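Local structure of type III effector HopU1 (Pseudomonas syringae pv. tomato, 3U0J) at residues E35-S39 with N156-D160; D43-F47 with Y88-A94; V120-R125 with E194-M198. The protein is a type III effector ADP-ribosyltransferase that targets an RNA-binding protein of plant immunity, probably transferring ADP-ribose from NAD+ to arginine side chains. All coordinates share one frame; numbering follows the deposited sequence.

Contact 1: E35-S39 with N156-D160; sequences ERHYS and NRLMD
Arg36 and Tyr38 converge on Asp160, and this trio carries the charged part of the contact. Arg36 NH2 forms a salt bridge to Asp160 OD1 (2.6 Å), while Tyr38 OH donates to the other oxygen, Asp160 OD2, at 2.5 Å. A third bond closes the triangle: Arg36 NH2 gives a nearly straight bond to Tyr38 OH (3.2 Å, 169°) that lies in the guanidinium plane. The arginine chain, bent at chi2 and chi3 (chi3 -41°), turns its head back over Asn156, whose OD1 sits above the guanidinium face, 3.2 Å from Arg36 CZ; neither NH1 nor NH2 points an N-H at it well enough for a hydrogen bond.

In the fold, the extended chain 35-39, just ahead of helix 41-52, is laid across helix 145-162. Residues one turn apart, Asn156 and Asp160, and their neighbour Arg157 receive it, so the segment ahead of helix 41-52 is tied to helix 145-162 of the ADP-ribosyltransferase fold.

Polar contacts to the backbone and to Ser39 fix the remainder. Asn156 ND2 donates in its own amide plane to His37 O (2.8 Å, 172°), and a second bond takes it to Glu134. Arg157 NH2 reaches Ser39 OG (3.1 Å), but both residues have a stronger partner in Glu91, which Arg157 meets through NE.

Apolar packing centres on the Tyr38 ring. Arg157 CD lies at its edge, 3.6 Å from Tyr38 CD1, and Asn156 CB approaches Tyr38 CE1 at 3.7 Å. Tyr38 CB in turn lies over the Arg157 guanidinium, whose plane is steeply turned from the ring.

Contact 2: D43-F47 with Y88-A94; sequences DRHDF and YPEECSA
Helix 41-52 packs against the first turns of helix 89-99 in this helix-helix contact, with Arg44 on Tyr88 at one end and Phe47 on Ala94 at the other. The axes of the short segments approach to 10.0 Å and make an angle of 45°, and the nearest CA pair is Arg44 with Glu90.

Arg44 lays its guanidinium flat on the Tyr88 ring. The two planes differ by only 4°, and Arg44 CZ stands 3.7 Å from the ring centroid, almost over its centre, which meets the definition of a cation-pi stack. Arg44 CD rests over the same face as a CH-pi contact, 3.5 Å from Tyr88 CG. The bend of the chain at chi3 (-72°) lets methylene and guanidinium share the ring. Arg44 NH1 also bonds to Ser39.

Tyr88 is the N-cap of its helix. Its backbone N donates to Glu91 OE1 (2.8 Å), three residues on.

Glu90 packs its CG on Arg44 and is also linked to it by water: one molecule accepts from Arg44 NE (3.0 Å) and donates to Glu90 OE2, and another donates to Glu90 OE2 and, weakly, to Arg44 O. Deeper in, the Phe47 ring takes Glu90 O over one face, 3.4 Å from Phe47 CE2, with Ser93 CB at its edge; Phe47 CE1 meets Ala94 CB at 3.6 Å. Met150 of helix 145-162 adjoins both Phe47 and Glu90.

The two helices therefore share no direct hydrogen bond within these segments. The buried Phe47 ring, a flat cation-pi stack and two bridging waters join them, and the Glu90 carboxylate, near the Arg44 guanidinium but not in contact with it, probably helps hold it in place electrostatically, partly through water.

Contact 3: V120-R125 with E194-M198; sequences VNNYLR and EPAFM
Leu124 and Phe197 cross obliquely where helix 116-126 packs on the loop between strands 192-194 and 199-201. The loop runs straight into strand 199-201, probably where the Ser-Thr-Ser-like motif of arginine-modifying ADP-ribosyltransferases lies.

Leu124 CD1 comes to 3.6 Å from Phe197 CE2. Phe197 has CG beside the backbone N (chi1 -65°), which carries its ring back to the helix; Asn121 OD1 and the more distant Val120 CG1 both stand at the ring edge. The ring also meets His98 edge-to-face and touches helix 145-162, so the Phe197 ring is packed among helices 89-99, 116-126 and 145-162. Ala196 fills the middle: its CB points at the helix and approaches Asn121 OD1 at 3.6 Å. Pro195 CB sits 3.7 Å from Leu124 O.

Toward the outer end, Arg125 and Glu194 set their flat groups nearly coplanar, with guanidinium and carboxylate planes 7° apart. Arg125 NH1 makes a salt bridge to Glu194 OE2 (2.6 Å), although the N-H is aimed poorly, at 123°, and the hydrogen bond is weak. The other oxygen serves its own loop: Glu194 OE1 accepts through its anti lone pair from Ala196 N (2.7 Å). One carboxylate thus bonds its own loop and, weakly, the helix.

Asn121 ND2 donates to a water (2.8 Å) that passes a hydrogen bond on to Phe197 O at 2.9 Å.

Contacts 1 and 2 are neighbours, both partly buried, and Glu91 joins them: it belongs to 88-94 yet bonds Ser39 and Arg157 of contact 1. Both rely largely on polar groups, charges and amides in contact 1, a cation-pi stack and water bridges in contact 2, though there Phe47 adds an apolar patch. Helix 145-162 supplies one side of contact 1 and adjoins contact 2 through Met150. Contact 3 lies apart, its nearest atoms about 8 Å from contact 1 and 9 Å from contact 2. With its centre about 8 Å from the centre of the chain, it is the buried one, dominated by apolar packing, with an ion pair at its margin; Phe197 there also touches helix 145-162.

Contact 1: E35-S39 with N156-D160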
ATOM      1  N   GLU A  35       4.266  14.285  14.704  1.00 70.26           N
ATOM      2  CA  GLU A  35       3.722  12.935  14.829  1.00 63.28           C
ATOM      3  C   GLU A  35       3.873  12.093  13.568  1.00 57.01           C
ATOM      4  O   GLU A  35       3.016  12.111  12.687  1.00 56.77           O
ATOM      5  CB  GLU A  35       2.252  12.980  15.253  1.00 68.53           C
ATOM      6  CG  GLU A  35       2.050  13.091  16.760  1.00 82.50           C
ATOM      7  CD  GLU A  35       2.491  11.838  17.515  1.00 82.65           C
ATOM      8  OE1 GLU A  35       3.653  11.388  17.330  1.00 74.32           O
ATOM      9  OE2 GLU A  35       1.671  11.310  18.303  1.00 71.35           O
ATOM     10  N   ARG A  36       4.991  11.384  13.478  1.00 49.80           N
ATOM     11  CA  ARG A  36       5.136  10.279  12.547  1.00 38.22           C
ATOM     12  C   ARG A  36       5.303   9.028  13.406  1.00 37.30           C
ATOM     13  O   ARG A  36       6.058   9.019  14.383  1.00 35.61           O
ATOM     14  CB  ARG A  36       6.337  10.464  11.618  1.00 38.41           C
ATOM     15  CG  ARG A  36       6.323  11.772  10.840  1.00 51.89           C
ATOM     16  CD  ARG A  36       6.802  11.604   9.400  1.00 38.25           C
ATOM     17  NE  ARG A  36       7.951  10.704   9.304  1.00 46.16           N
ATOM     18  CZ  ARG A  36       8.460  10.274   8.146  1.00 47.45           C
ATOM     19  NH1 ARG A  36       7.924  10.673   6.990  1.00 48.74           N
ATOM     20  NH2 ARG A  36       9.502   9.444   8.129  1.00 33.88           N
ATOM     21  N   HIS A  37       4.578   7.974  13.065  1.00 33.80           N
ATOM     22  CA  HIS A  37       4.561   6.803  13.912  1.00 26.84           C
ATOM     23  C   HIS A  37       5.754   5.887  13.651  1.00 22.28           C
ATOM     24  O   HIS A  37       6.031   5.542  12.505  1.00 19.44           O
ATOM     25  CB  HIS A  37       3.254   6.031  13.739  1.00 24.46           C
ATOM     26  CG  HIS A  37       3.279   4.677  14.377  1.00 24.27           C
ATOM     27  ND1 HIS A  37       3.167   4.497  15.740  1.00 20.72           N
ATOM     28  CD2 HIS A  37       3.452   3.443  13.846  1.00 21.70           C
ATOM     29  CE1 HIS A  37       3.242   3.208  16.019  1.00 22.84           C
ATOM     30  NE2 HIS A  37       3.417   2.544  14.889  1.00 25.42           N
ATOM     31  N   TYR A  38       6.454   5.519  14.726  1.00 22.84           N
ATOM     32  CA  TYR A  38       7.469   4.454  14.707  1.00 21.08           C
ATOM     33  C   TYR A  38       7.143   3.372  15.726  1.00 17.66           C
ATOM     34  O   TYR A  38       6.766   3.660  16.856  1.00 20.67           O
ATOM     35  CB  TYR A  38       8.873   4.996  14.979  1.00 16.78           C
ATOM     36  CG  TYR A  38       9.321   5.980  13.942  1.00 21.53           C
ATOM     37  CD1 TYR A  38      10.092   5.576  12.860  1.00 19.48           C
ATOM     38  CD2 TYR A  38       8.952   7.320  14.027  1.00 21.43           C
ATOM     39  CE1 TYR A  38      10.489   6.482  11.896  1.00 22.48           C
ATOM     40  CE2 TYR A  38       9.346   8.228  13.076  1.00 19.82           C
ATOM     41  CZ  TYR A  38      10.116   7.809  12.010  1.00 25.42           C
ATOM     42  OH  TYR A  38      10.512   8.724  11.050  1.00 28.65           O
ATOM     43  N   SER A  39       7.314   2.123  15.323  1.00 19.74           N
ATOM     44  CA  SER A  39       6.959   0.996  16.164  1.00 17.82           C
ATOM     45  C   SER A  39       7.793   0.939  17.429  1.00 17.18           C
ATOM     46  O   SER A  39       8.942   1.390  17.463  1.00 19.17           O
ATOM     47  CB  SER A  39       7.133  -0.302  15.390  1.00 16.44           C
ATOM     48  OG  SER A  39       8.439  -0.379  14.874  1.00 17.28           O
ATOM     49  N   ASN A 156       7.706   4.560   7.325  1.00 15.25           N
ATOM     50  CA  ASN A 156       8.428   5.675   7.918  1.00 17.94           C
ATOM     51  C   ASN A 156       9.939   5.400   8.003  1.00 21.30           C
ATOM     52  O   ASN A 156      10.738   6.230   7.553  1.00 20.36           O
ATOM     53  CB  ASN A 156       7.835   6.093   9.277  1.00 20.30           C
ATOM     54  CG  ASN A 156       6.615   7.022   9.140  1.00 21.70           C
ATOM     55  OD1 ASN A 156       6.474   7.726   8.155  1.00 22.73           O
ATOM     56  ND2 ASN A 156       5.746   7.030  10.149  1.00 21.66           N
ATOM     57  N   ARG A 157      10.316   4.245   8.572  1.00 20.07           N
ATOM     58  CA  ARG A 157      11.702   3.779   8.622  1.00 14.82           C
ATOM     59  C   ARG A 157      12.345   3.872   7.234  1.00 18.85           C
ATOM     60  O   ARG A 157      13.463   4.341   7.094  1.00 20.75           O
ATOM     61  CB  ARG A 157      11.755   2.310   9.042  1.00 21.77           C
ATOM     62  CG  ARG A 157      12.220   1.968  10.456  1.00 21.16           C
ATOM     63  CD  ARG A 157      11.249   2.477  11.422  1.00 18.13           C
ATOM     64  NE  ARG A 157      10.980   1.664  12.615  1.00 19.78           N
ATOM     65  CZ  ARG A 157      11.483   1.919  13.824  1.00 19.16           C
ATOM     66  NH1 ARG A 157      12.384   2.880  13.990  1.00 14.56           N
ATOM     67  NH2 ARG A 157      11.103   1.202  14.866  1.00 17.17           N
ATOM     68  N   LEU A 158      11.646   3.403   6.207  1.00 16.88           N
ATOM     69  CA  LEU A 158      12.213   3.387   4.856  1.00 17.68           C
ATOM     70  C   LEU A 158      12.291   4.766   4.217  1.00 20.76           C
ATOM     71  O   LEU A 158      13.293   5.107   3.591  1.00 24.03           O
ATOM     72  CB  LEU A 158      11.428   2.457   3.924  1.00 17.81           C
ATOM     73  CG  LEU A 158      11.543   0.937   4.057  1.00 18.08           C
ATOM     74  CD1 LEU A 158      10.389   0.248   3.314  1.00 14.93           C
ATOM     75  CD2 LEU A 158      12.903   0.417   3.588  1.00 16.50           C
ATOM     76  N   MET A 159      11.228   5.553   4.323  1.00 20.14           N
ATOM     77  CA  MET A 159      11.294   6.904   3.794  1.00 17.29           C
ATOM     78  C   MET A 159      12.416   7.679   4.519  1.00 20.02           C
ATOM     79  O   MET A 159      13.044   8.546   3.945  1.00 19.33           O
ATOM     80  CB  MET A 159       9.929   7.605   3.863  1.00 15.84           C
ATOM     81  CG  MET A 159       8.961   7.196   2.749  1.00 18.92           C
ATOM     82  SD  MET A 159       7.395   8.091   2.738  1.00  9.42           S
ATOM     83  CE  MET A 159       6.871   7.672   4.378  1.00 14.99           C
ATOM     84  N   ASP A 160      12.703   7.336   5.768  1.00 21.63           N
ATOM     85  CA  ASP A 160      13.741   8.062   6.504  1.00 22.18           C
ATOM     86  C   ASP A 160      15.105   7.906   5.884  1.00 26.07           C
ATOM     87  O   ASP A 160      15.913   8.839   5.912  1.00 28.49           O
ATOM     88  CB  ASP A 160      13.813   7.638   7.962  1.00 19.62           C
ATOM     89  CG  ASP A 160      12.746   8.293   8.801  1.00 24.87           C
ATOM     90  OD1 ASP A 160      12.109   9.238   8.282  1.00 23.36           O
ATOM     91  OD2 ASP A 160      12.548   7.856   9.961  1.00 23.54           O
TER

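Contact 2: D43-F47 with Y88-A94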
ATOM      1  N   ASP A  43       4.551  -2.968  20.199  1.00 13.93           N
ATOM      2  CA  ASP A  43       3.895  -3.009  18.904  1.00 13.81           C
ATOM      3  C   ASP A  43       4.324  -4.229  18.127  1.00 17.78           C
ATOM      4  O   ASP A  43       3.478  -4.964  17.595  1.00 16.58           O
ATOM      5  CB  ASP A  43       4.234  -1.773  18.081  1.00 17.42           C
ATOM      6  CG  ASP A  43       3.554  -0.538  18.595  1.00 19.90           C
ATOM      7  OD1 ASP A  43       2.538  -0.694  19.304  1.00 25.24           O
ATOM      8  OD2 ASP A  43       4.028   0.585  18.307  1.00 19.56           O
ATOM      9  N   ARG A  44       5.643  -4.438  18.062  1.00 17.62           N
ATOM     10  CA  ARG A  44       6.218  -5.547  17.304  1.00 11.94           C
ATOM     11  C   ARG A  44       5.783  -6.904  17.851  1.00 13.65           C
ATOM     12  O   ARG A  44       5.668  -7.866  17.105  1.00 13.85           O
ATOM     13  CB  ARG A  44       7.733  -5.433  17.229  1.00 13.58           C
ATOM     14  CG  ARG A  44       8.212  -4.234  16.413  1.00 16.30           C
ATOM     15  CD  ARG A  44       9.720  -4.253  16.116  1.00 16.81           C
ATOM     16  NE  ARG A  44      10.515  -3.973  17.315  1.00 17.84           N
ATOM     17  CZ  ARG A  44      10.709  -2.755  17.822  1.00 20.28           C
ATOM     18  NH1 ARG A  44      10.167  -1.680  17.235  1.00 18.39           N
ATOM     19  NH2 ARG A  44      11.436  -2.608  18.929  1.00 17.29           N
ATOM     20  N   HIS A  45       5.503  -6.987  19.148  1.00 12.39           N
ATOM     21  CA  HIS A  45       4.941  -8.219  19.686  1.00 13.84           C
ATOM     22  C   HIS A  45       3.466  -8.380  19.267  1.00 16.25           C
ATOM     23  O   HIS A  45       3.008  -9.469  18.894  1.00 11.24           O
ATOM     24  CB  HIS A  45       5.041  -8.219  21.209  1.00 15.65           C
ATOM     25  CG  HIS A  45       6.294  -8.838  21.742  1.00 16.16           C
ATOM     26  ND1 HIS A  45       7.328  -8.092  22.269  1.00 13.43           N
ATOM     27  CD2 HIS A  45       6.669 -10.134  21.850  1.00 15.12           C
ATOM     28  CE1 HIS A  45       8.293  -8.900  22.662  1.00 16.94           C
ATOM     29  NE2 HIS A  45       7.918 -10.145  22.417  1.00 20.68           N
ATOM     30  N   ASP A  46       2.726  -7.277  19.371  1.00 16.98           N
ATOM     31  CA  ASP A  46       1.342  -7.239  18.965  1.00 15.77           C
ATOM     32  C   ASP A  46       1.271  -7.803  17.550  1.00 19.03           C
ATOM     33  O   ASP A  46       0.541  -8.766  17.284  1.00 17.73           O
ATOM     34  CB  ASP A  46       0.855  -5.798  18.962  1.00 13.80           C
ATOM     35  CG  ASP A  46       0.608  -5.263  20.347  1.00 18.23           C
ATOM     36  OD1 ASP A  46       0.635  -6.074  21.302  1.00 19.07           O
ATOM     37  OD2 ASP A  46       0.382  -4.029  20.483  1.00 19.53           O
ATOM     38  N   PHE A  47       2.060  -7.208  16.654  1.00 17.27           N
ATOM     39  CA  PHE A  47       2.046  -7.609  15.255  1.00 15.90           C
ATOM     40  C   PHE A  47       2.289  -9.099  15.029  1.00 15.00           C
ATOM     41  O   PHE A  47       1.575  -9.743  14.260  1.00 16.12           O
ATOM     42  CB  PHE A  47       3.058  -6.828  14.441  1.00 12.51           C
ATOM     43  CG  PHE A  47       3.083  -7.238  13.002  1.00 16.14           C
ATOM     44  CD1 PHE A  47       2.147  -6.725  12.105  1.00 14.84           C
ATOM     45  CD2 PHE A  47       4.006  -8.176  12.544  1.00 15.03           C
ATOM     46  CE1 PHE A  47       2.159  -7.114  10.774  1.00 14.06           C
ATOM     47  CE2 PHE A  47       4.027  -8.570  11.211  1.00 12.98           C
ATOM     48  CZ  PHE A  47       3.106  -8.043  10.323  1.00 13.67           C
ATOM     49  N   TYR A  88      12.826  -3.341  11.152  1.00 14.60           N
ATOM     50  CA  TYR A  88      12.599  -4.615  11.808  1.00 13.29           C
ATOM     51  C   TYR A  88      11.962  -5.672  10.907  1.00 15.30           C
ATOM     52  O   TYR A  88      11.332  -5.347   9.904  1.00 17.43           O
ATOM     53  CB  TYR A  88      11.767  -4.395  13.059  1.00 15.05           C
ATOM     54  CG  TYR A  88      12.510  -3.638  14.129  1.00 15.87           C
ATOM     55  CD1 TYR A  88      13.243  -4.309  15.096  1.00 15.18           C
ATOM     56  CD2 TYR A  88      12.478  -2.251  14.175  1.00 18.03           C
ATOM     57  CE1 TYR A  88      13.926  -3.622  16.080  1.00 18.97           C
ATOM     58  CE2 TYR A  88      13.149  -1.550  15.161  1.00 16.55           C
ATOM     59  CZ  TYR A  88      13.875  -2.241  16.109  1.00 22.51           C
ATOM     60  OH  TYR A  88      14.550  -1.548  17.087  1.00 21.58           O
ATOM     61  N   PRO A  89      12.161  -6.958  11.242  1.00 15.87           N
ATOM     62  CA  PRO A  89      11.541  -8.061  10.502  1.00 12.52           C
ATOM     63  C   PRO A  89      10.016  -7.981  10.546  1.00 13.37           C
ATOM     64  O   PRO A  89       9.333  -8.315   9.576  1.00 13.05           O
ATOM     65  CB  PRO A  89      12.025  -9.291  11.251  1.00 12.76           C
ATOM     66  CG  PRO A  89      13.318  -8.883  11.834  1.00 19.24           C
ATOM     67  CD  PRO A  89      13.163  -7.438  12.208  1.00 18.04           C
ATOM     68  N   GLU A  90       9.482  -7.535  11.672  1.00 13.41           N
ATOM     69  CA  GLU A  90       8.043  -7.369  11.784  1.00 13.93           C
ATOM     70  C   GLU A  90       7.563  -6.355  10.736  1.00 14.43           C
ATOM     71  O   GLU A  90       6.468  -6.485  10.195  1.00 15.54           O
ATOM     72  CB  GLU A  90       7.641  -6.963  13.216  1.00 12.13           C
ATOM     73  CG  GLU A  90       7.904  -8.041  14.280  1.00 13.09           C
ATOM     74  CD  GLU A  90       9.352  -8.070  14.836  1.00 16.28           C
ATOM     75  OE1 GLU A  90      10.261  -7.425  14.263  1.00 15.55           O
ATOM     76  OE2 GLU A  90       9.578  -8.748  15.863  1.00 16.12           O
ATOM     77  N   GLU A  91       8.394  -5.368  10.425  1.00 12.84           N
ATOM     78  CA  GLU A  91       8.012  -4.353   9.452  1.00 13.35           C
ATOM     79  C   GLU A  91       8.113  -4.889   8.034  1.00 13.37           C
ATOM     80  O   GLU A  91       7.208  -4.703   7.209  1.00 12.44           O
ATOM     81  CB  GLU A  91       8.841  -3.084   9.638  1.00 12.07           C
ATOM     82  CG  GLU A  91       8.330  -2.228  10.773  1.00 13.61           C
ATOM     83  CD  GLU A  91       9.411  -1.452  11.500  1.00 17.05           C
ATOM     84  OE1 GLU A  91      10.613  -1.704  11.249  1.00 21.60           O
ATOM     85  OE2 GLU A  91       9.057  -0.576  12.322  1.00 16.50           O
ATOM     86  N   CYS A  92       9.204  -5.580   7.744  1.00 14.75           N
ATOM     87  CA  CYS A  92       9.302  -6.229   6.440  1.00 17.68           C
ATOM     88  C   CYS A  92       8.085  -7.108   6.211  1.00 14.55           C
ATOM     89  O   CYS A  92       7.458  -7.043   5.161  1.00 14.82           O
ATOM     90  CB  CYS A  92      10.580  -7.049   6.334  1.00 16.55           C
ATOM     91  SG  CYS A  92      12.034  -6.017   6.355  1.00 18.16           S
ATOM     92  N   SER A  93       7.750  -7.911   7.220  1.00 14.21           N
ATOM     93  CA  SER A  93       6.624  -8.843   7.147  1.00 15.78           C
ATOM     94  C   SER A  93       5.295  -8.129   6.894  1.00 16.12           C
ATOM     95  O   SER A  93       4.452  -8.615   6.139  1.00 14.54           O
ATOM     96  CB  SER A  93       6.533  -9.686   8.429  1.00 13.92           C
ATOM     97  OG  SER A  93       7.736 -10.392   8.659  1.00 14.29           O
ATOM     98  N   ALA A  94       5.104  -6.981   7.537  1.00 16.51           N
ATOM     99  CA  ALA A  94       3.888  -6.226   7.348  1.00 12.42           C
ATOM    100  C   ALA A  94       3.832  -5.762   5.888  1.00 15.83           C
ATOM    101  O   ALA A  94       2.793  -5.866   5.239  1.00 16.05           O
ATOM    102  CB  ALA A  94       3.834  -5.074   8.294  1.00 10.18           C
TER
HETATM  103  O   HOH W   1       8.194  -9.639  18.080  1.00 12.56           O
HETATM  104  O   HOH W   2      11.520  -6.764  17.355  1.00 15.16           O

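Contact 3: V120-R125 with E194-M198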
ATOM      1  N   VAL A 120      -8.061  -4.158   5.141  1.00 16.28           N
ATOM      2  CA  VAL A 120      -7.423  -3.028   5.817  1.00 13.33           C
ATOM      3  C   VAL A 120      -7.668  -1.723   5.084  1.00 12.70           C
ATOM      4  O   VAL A 120      -8.124  -0.753   5.673  1.00 13.21           O
ATOM      5  CB  VAL A 120      -5.908  -3.261   6.008  1.00 13.93           C
ATOM      6  CG1 VAL A 120      -5.196  -1.951   6.333  1.00 13.22           C
ATOM      7  CG2 VAL A 120      -5.682  -4.277   7.107  1.00 12.91           C
ATOM      8  N   ASN A 121      -7.379  -1.714   3.789  1.00 15.10           N
ATOM      9  CA  ASN A 121      -7.607  -0.535   2.959  1.00 14.29           C
ATOM     10  C   ASN A 121      -9.052  -0.099   3.055  1.00 16.05           C
ATOM     11  O   ASN A 121      -9.328   1.069   3.324  1.00 15.46           O
ATOM     12  CB  ASN A 121      -7.236  -0.810   1.504  1.00 13.89           C
ATOM     13  CG  ASN A 121      -5.740  -0.827   1.279  1.00 12.89           C
ATOM     14  OD1 ASN A 121      -4.962  -0.517   2.178  1.00 15.21           O
ATOM     15  ND2 ASN A 121      -5.331  -1.188   0.078  1.00 11.98           N
ATOM     16  N   ASN A 122      -9.974  -1.044   2.867  1.00 14.27           N
ATOM     17  CA  ASN A 122     -11.388  -0.735   2.966  1.00 13.67           C
ATOM     18  C   ASN A 122     -11.766  -0.164   4.329  1.00 15.77           C
ATOM     19  O   ASN A 122     -12.513   0.820   4.414  1.00 16.00           O
ATOM     20  CB  ASN A 122     -12.242  -1.949   2.607  1.00 13.45           C
ATOM     21  CG  ASN A 122     -12.512  -2.034   1.119  1.00 15.98           C
ATOM     22  OD1 ASN A 122     -11.892  -1.322   0.339  1.00 19.11           O
ATOM     23  ND2 ASN A 122     -13.433  -2.894   0.720  1.00 15.32           N
ATOM     24  N   TYR A 123     -11.248  -0.783   5.387  1.00 15.31           N
ATOM     25  CA  TYR A 123     -11.442  -0.288   6.747  1.00 15.93           C
ATOM     26  C   TYR A 123     -10.987   1.172   6.876  1.00 17.80           C
ATOM     27  O   TYR A 123     -11.733   2.024   7.317  1.00 16.86           O
ATOM     28  CB  TYR A 123     -10.694  -1.157   7.768  1.00 14.32           C
ATOM     29  CG  TYR A 123     -10.564  -0.467   9.098  1.00 18.12           C
ATOM     30  CD1 TYR A 123      -9.438   0.292   9.404  1.00 23.24           C
ATOM     31  CD2 TYR A 123     -11.582  -0.531  10.038  1.00 19.26           C
ATOM     32  CE1 TYR A 123      -9.320   0.944  10.623  1.00 25.28           C
ATOM     33  CE2 TYR A 123     -11.479   0.122  11.254  1.00 22.03           C
ATOM     34  CZ  TYR A 123     -10.350   0.857  11.543  1.00 28.62           C
ATOM     35  OH  TYR A 123     -10.253   1.518  12.748  1.00 36.11           O
ATOM     36  N   LEU A 124      -9.755   1.462   6.474  1.00 17.76           N
ATOM     37  CA  LEU A 124      -9.277   2.836   6.535  1.00 17.81           C
ATOM     38  C   LEU A 124     -10.136   3.821   5.746  1.00 18.78           C
ATOM     39  O   LEU A 124     -10.323   4.949   6.198  1.00 21.85           O
ATOM     40  CB  LEU A 124      -7.825   2.939   6.078  1.00 17.29           C
ATOM     41  CG  LEU A 124      -6.804   2.316   7.016  1.00 16.73           C
ATOM     42  CD1 LEU A 124      -5.445   2.215   6.325  1.00 17.40           C
ATOM     43  CD2 LEU A 124      -6.719   3.124   8.282  1.00 19.11           C
ATOM     44  N   ARG A 125     -10.635   3.420   4.570  1.00 18.40           N
ATOM     45  CA  ARG A 125     -11.448   4.337   3.759  1.00 17.10           C
ATOM     46  C   ARG A 125     -12.831   4.564   4.369  1.00 17.97           C
ATOM     47  O   ARG A 125     -13.400   5.621   4.190  1.00 19.52           O
ATOM     48  CB  ARG A 125     -11.596   3.905   2.286  1.00 15.12           C
ATOM     49  CG  ARG A 125     -10.459   3.131   1.677  1.00 17.02           C
ATOM     50  CD  ARG A 125     -10.045   3.620   0.289  1.00 16.41           C
ATOM     51  NE  ARG A 125     -10.831   3.044  -0.792  1.00 27.86           N
ATOM     52  CZ  ARG A 125     -10.480   3.078  -2.085  1.00 33.28           C
ATOM     53  NH1 ARG A 125      -9.334   3.648  -2.459  1.00 22.59           N
ATOM     54  NH2 ARG A 125     -11.269   2.528  -3.013  1.00 23.18           N
ATOM     55  N   GLU A 194      -6.461   9.900  -0.619  1.00 19.87           N
ATOM     56  CA  GLU A 194      -6.575   8.455  -0.401  1.00 21.56           C
ATOM     57  C   GLU A 194      -6.323   8.065   1.067  1.00 20.40           C
ATOM     58  O   GLU A 194      -5.188   8.125   1.550  1.00 21.91           O
ATOM     59  CB  GLU A 194      -5.626   7.693  -1.323  1.00 18.84           C
ATOM     60  CG  GLU A 194      -5.518   6.224  -0.959  1.00 21.78           C
ATOM     61  CD  GLU A 194      -6.850   5.522  -1.056  1.00 23.18           C
ATOM     62  OE1 GLU A 194      -7.449   5.211  -0.004  1.00 20.21           O
ATOM     63  OE2 GLU A 194      -7.306   5.306  -2.196  1.00 29.42           O
ATOM     64  N   PRO A 195      -7.387   7.689   1.790  1.00 17.32           N
ATOM     65  CA  PRO A 195      -7.237   7.373   3.221  1.00 17.76           C
ATOM     66  C   PRO A 195      -6.424   6.113   3.456  1.00 20.99           C
ATOM     67  O   PRO A 195      -5.806   5.970   4.512  1.00 22.90           O
ATOM     68  CB  PRO A 195      -8.674   7.158   3.697  1.00 17.64           C
ATOM     69  CG  PRO A 195      -9.518   7.946   2.691  1.00 20.57           C
ATOM     70  CD  PRO A 195      -8.793   7.833   1.381  1.00 17.98           C
ATOM     71  N   ALA A 196      -6.412   5.200   2.492  1.00 20.48           N
ATOM     72  CA  ALA A 196      -5.667   3.960   2.672  1.00 17.35           C
ATOM     73  C   ALA A 196      -4.225   4.112   2.190  1.00 16.78           C
ATOM     74  O   ALA A 196      -3.799   5.209   1.853  1.00 16.53           O
ATOM     75  CB  ALA A 196      -6.366   2.819   1.974  1.00 13.48           C
ATOM     76  N   PHE A 197      -3.481   3.010   2.165  1.00 15.81           N
ATOM     77  CA  PHE A 197      -2.094   3.004   1.707  1.00 12.41           C
ATOM     78  C   PHE A 197      -2.059   2.935   0.193  1.00 14.40           C
ATOM     79  O   PHE A 197      -2.303   1.866  -0.358  1.00 16.22           O
ATOM     80  CB  PHE A 197      -1.389   1.750   2.248  1.00 13.18           C
ATOM     81  CG  PHE A 197      -1.267   1.719   3.734  1.00 10.74           C
ATOM     82  CD1 PHE A 197      -0.226   2.364   4.366  1.00 13.41           C
ATOM     83  CD2 PHE A 197      -2.200   1.074   4.498  1.00 12.36           C
ATOM     84  CE1 PHE A 197      -0.120   2.365   5.741  1.00 13.50           C
ATOM     85  CE2 PHE A 197      -2.110   1.073   5.870  1.00 12.74           C
ATOM     86  CZ  PHE A 197      -1.061   1.713   6.494  1.00 14.12           C
ATOM     87  N   MET A 198      -1.749   4.032  -0.493  1.00 15.44           N
ATOM     88  CA  MET A 198      -1.713   3.988  -1.954  1.00 13.13           C
ATOM     89  C   MET A 198      -0.542   3.187  -2.490  1.00 15.91           C
ATOM     90  O   MET A 198       0.595   3.276  -2.000  1.00 19.08           O
ATOM     91  CB  MET A 198      -1.709   5.366  -2.593  1.00 14.74           C
ATOM     92  CG  MET A 198      -2.239   5.307  -4.029  1.00 20.92           C
ATOM     93  SD  MET A 198      -2.055   6.824  -4.959  1.00 18.87           S
ATOM     94  CE  MET A 198      -3.323   7.829  -4.227  1.00 21.50           C
TER
HETATM   95  O   HOH W   3      -2.552  -1.006  -0.499  1.00 12.23           O